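Local coordinates for protein putative N-acetylmuramoyl-L-alanine amidase,autolysin cwp6 (Peptoclostridium difficile, PDB 5J72) that is a zinc-binding cell wall protein that probably cleaves the N-acetylmuramoyl-L-alanine amide bond of peptidoglycan and carries CWB2 modules for attachment to the cell wall, at residues 465-470 and 475-480. Residues are numbered along the deposited sequence; the frame is centred on the assembly and turned at random.
Sequences SGATSG and AQEKKY. With ZN (zinc ion), chain I.
Glu477 extends its side chain past the backbone of Gly466 and Ala467, its CB lying 3.2 Å from Ala467 O and its carboxylate reaching the amide beyond. CG is anti to the backbone N (chi1 -179°) and the rest of the chain is straight, which carries the carboxylate to the zinc ion. OE1 binds the metal at 2.2 Å, while OE2 accepts a hydrogen bond from Ala467 N on its anti lone pair, 2.8 Å away, and also accepts a hydrogen bond from a zinc-bound water. With both oxygens engaged, the rotation of the carboxylate is fixed; His460, His530 and three waters complete the metal site, and Tyr531 N donates to OE1. Glu477 N in turn donates to Ala467 O at 2.8 Å, so that Ala467 holds both the main chain and the side chain of the ligand. This is the zinc site of an Amidase_3 family domain; here a short antiparallel beta hairpin leads directly into the helix 477-494. In the hairpin, Ser469 and Ala475 form the hydrogen-bonded pair, and at the non-hydrogen-bonded pair Thr468 CG2 runs alongside Gln476 CG, 3.9 Å apart. Gln476 is the N-cap residue. At the first turn Lys478 N donates to Ser465 O (3.1 Å), and the extended lysine chain passes Ser465 CA before its NZ forms a salt bridge with Asp506 and donates a hydrogen bond to Gly462 O.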
ATOM      1  N   SER A 465      11.788 -27.598   4.375  1.00 32.42           N
ATOM      2  CA  SER A 465      12.305 -26.387   5.041  1.00 35.06           C
ATOM      3  C   SER A 465      13.796 -26.130   4.730  1.00 33.44           C
ATOM      4  O   SER A 465      14.285 -25.058   5.041  1.00 31.27           O
ATOM      5  CB  SER A 465      12.147 -26.522   6.551  1.00 40.71           C
ATOM      6  OG  SER A 465      13.017 -27.569   6.973  1.00 43.24           O
ATOM      7  N   GLY A 466      14.498 -27.134   4.130  1.00 32.06           N
ATOM      8  CA  GLY A 466      15.927 -27.014   3.863  1.00 32.26           C
ATOM      9  C   GLY A 466      16.670 -27.084   5.188  1.00 35.83           C
ATOM     10  O   GLY A 466      16.076 -27.514   6.181  1.00 33.81           O
ATOM     11  N   ALA A 467      17.946 -26.660   5.248  1.00 33.30           N
ATOM     12  CA  ALA A 467      18.672 -26.712   6.527  1.00 33.77           C
ATOM     13  C   ALA A 467      18.014 -25.821   7.585  1.00 35.59           C
ATOM     14  O   ALA A 467      17.374 -24.823   7.252  1.00 34.36           O
ATOM     15  CB  ALA A 467      20.108 -26.245   6.324  1.00 36.88           C
ATOM     16  N   THR A 468      18.152 -26.193   8.873  1.00 37.81           N
ATOM     17  CA  THR A 468      17.611 -25.375   9.968  1.00 36.45           C
ATOM     18  C   THR A 468      18.675 -25.236  11.058  1.00 36.89           C
ATOM     19  O   THR A 468      19.684 -25.948  11.035  1.00 36.51           O
ATOM     20  CB  THR A 468      16.326 -26.000  10.538  1.00 40.91           C
ATOM     21  OG1 THR A 468      16.690 -27.245  11.151  1.00 39.25           O
ATOM     22  CG2 THR A 468      15.252 -26.235   9.453  1.00 38.73           C
ATOM     23  N   SER A 469      18.474 -24.317  12.001  1.00 34.75           N
ATOM     24  CA  SER A 469      19.447 -24.119  13.060  1.00 34.88           C
ATOM     25  C   SER A 469      18.749 -23.350  14.182  1.00 35.92           C
ATOM     26  O   SER A 469      17.656 -22.814  13.987  1.00 34.34           O
ATOM     27  CB  SER A 469      20.631 -23.300  12.544  1.00 36.92           C
ATOM     28  OG  SER A 469      20.411 -21.917  12.804  1.00 36.79           O
ATOM     29  N   GLY A 470      19.393 -23.305  15.353  1.00 40.32           N
ATOM     30  CA  GLY A 470      18.823 -22.591  16.479  1.00 40.78           C
ATOM     31  C   GLY A 470      19.344 -21.171  16.565  1.00 46.67           C
ATOM     32  O   GLY A 470      18.975 -20.459  17.497  1.00 48.92           O
ATOM     33  N   ALA A 475      16.153 -20.629  12.821  1.00 40.49           N
ATOM     34  CA  ALA A 475      16.318 -20.262  11.442  1.00 35.93           C
ATOM     35  C   ALA A 475      16.026 -21.429  10.561  1.00 37.36           C
ATOM     36  O   ALA A 475      16.413 -22.589  10.853  1.00 34.04           O
ATOM     37  CB  ALA A 475      17.783 -19.794  11.216  1.00 35.83           C
ATOM     38  N   GLN A 476      15.325 -21.128   9.456  1.00 33.90           N
ATOM     39  CA  GLN A 476      14.992 -22.120   8.455  1.00 32.05           C
ATOM     40  C   GLN A 476      15.504 -21.612   7.136  1.00 30.50           C
ATOM     41  O   GLN A 476      15.172 -20.480   6.755  1.00 31.82           O
ATOM     42  CB  GLN A 476      13.475 -22.294   8.363  1.00 34.51           C
ATOM     43  CG  GLN A 476      12.913 -23.106   9.544  1.00 42.41           C
ATOM     44  CD  GLN A 476      11.440 -23.301   9.339  1.00 53.95           C
ATOM     45  OE1 GLN A 476      10.645 -22.373   9.533  1.00 56.60           O
ATOM     46  NE2 GLN A 476      11.028 -24.486   8.908  1.00 59.11           N
ATOM     47  N   GLU A 477      16.275 -22.430   6.412  1.00 30.61           N
ATOM     48  CA  GLU A 477      16.801 -22.019   5.111  1.00 26.29           C
ATOM     49  C   GLU A 477      15.676 -21.475   4.162  1.00 29.39           C
ATOM     50  O   GLU A 477      15.891 -20.453   3.476  1.00 28.80           O
ATOM     51  CB  GLU A 477      17.503 -23.216   4.456  1.00 26.15           C
ATOM     52  CG  GLU A 477      18.109 -22.890   3.079  1.00 28.42           C
ATOM     53  CD  GLU A 477      18.817 -24.097   2.451  1.00 34.88           C
ATOM     54  OE1 GLU A 477      19.349 -23.955   1.345  1.00 29.71           O
ATOM     55  OE2 GLU A 477      18.821 -25.191   3.053  1.00 31.20           O
ATOM     56  N   LYS A 478      14.510 -22.153   4.089  1.00 25.66           N
ATOM     57  CA  LYS A 478      13.442 -21.724   3.165  1.00 24.75           C
ATOM     58  C   LYS A 478      12.959 -20.286   3.428  1.00 25.88           C
ATOM     59  O   LYS A 478      12.509 -19.596   2.495  1.00 24.54           O
ATOM     60  CB  LYS A 478      12.244 -22.709   3.205  1.00 29.36           C
ATOM     61  CG  LYS A 478      11.368 -22.598   4.480  1.00 30.16           C
ATOM     62  CD  LYS A 478      10.004 -23.335   4.228  1.00 28.83           C
ATOM     63  CE  LYS A 478       9.233 -23.633   5.501  1.00 28.63           C
ATOM     64  NZ  LYS A 478       7.811 -24.012   5.146  1.00 29.82           N
ATOM     65  N   LYS A 479      13.059 -19.802   4.648  1.00 25.34           N
ATOM     66  CA  LYS A 479      12.598 -18.426   4.838  1.00 23.68           C
ATOM     67  C   LYS A 479      13.748 -17.405   4.572  1.00 25.38           C
ATOM     68  O   LYS A 479      13.499 -16.284   4.122  1.00 26.57           O
ATOM     69  CB  LYS A 479      12.176 -18.208   6.260  1.00 31.96           C
ATOM     70  CG  LYS A 479      11.055 -19.160   6.653  1.00 42.20           C
ATOM     71  CD  LYS A 479      10.793 -19.063   8.112  1.00 49.34           C
ATOM     72  CE  LYS A 479       9.551 -19.855   8.456  1.00 57.84           C
ATOM     73  NZ  LYS A 479       9.307 -19.806   9.911  1.00 60.40           N
ATOM     74  N   TYR A 480      14.987 -17.802   4.887  1.00 25.00           N
ATOM     75  CA  TYR A 480      16.079 -16.874   4.656  1.00 26.69           C
ATOM     76  C   TYR A 480      16.293 -16.815   3.160  1.00 26.03           C
ATOM     77  O   TYR A 480      16.671 -15.739   2.656  1.00 23.00           O
ATOM     78  CB  TYR A 480      17.355 -17.394   5.327  1.00 27.76           C
ATOM     79  CG  TYR A 480      17.509 -16.838   6.713  1.00 32.55           C
ATOM     80  CD1 TYR A 480      18.417 -15.814   6.974  1.00 33.44           C
ATOM     81  CD2 TYR A 480      16.767 -17.348   7.775  1.00 38.79           C
ATOM     82  CE1 TYR A 480      18.586 -15.313   8.250  1.00 34.01           C
ATOM     83  CE2 TYR A 480      16.931 -16.850   9.067  1.00 43.35           C
ATOM     84  CZ  TYR A 480      17.845 -15.834   9.299  1.00 42.54           C
ATOM     85  OH  TYR A 480      18.052 -15.333  10.565  1.00 33.79           O
TER
HETATM   86 ZN    ZN I 707      19.676 -25.746   0.088  0.69 36.08          ZN
HETATM   87  O   HOH W   1      19.951 -27.320   1.807  1.00 46.50           O
HETATM   88  O   HOH W   2      20.119 -27.442  -1.168  1.00 46.68           O
HETATM   89  O   HOH W   3      21.780 -25.641   0.559  1.00 49.90           O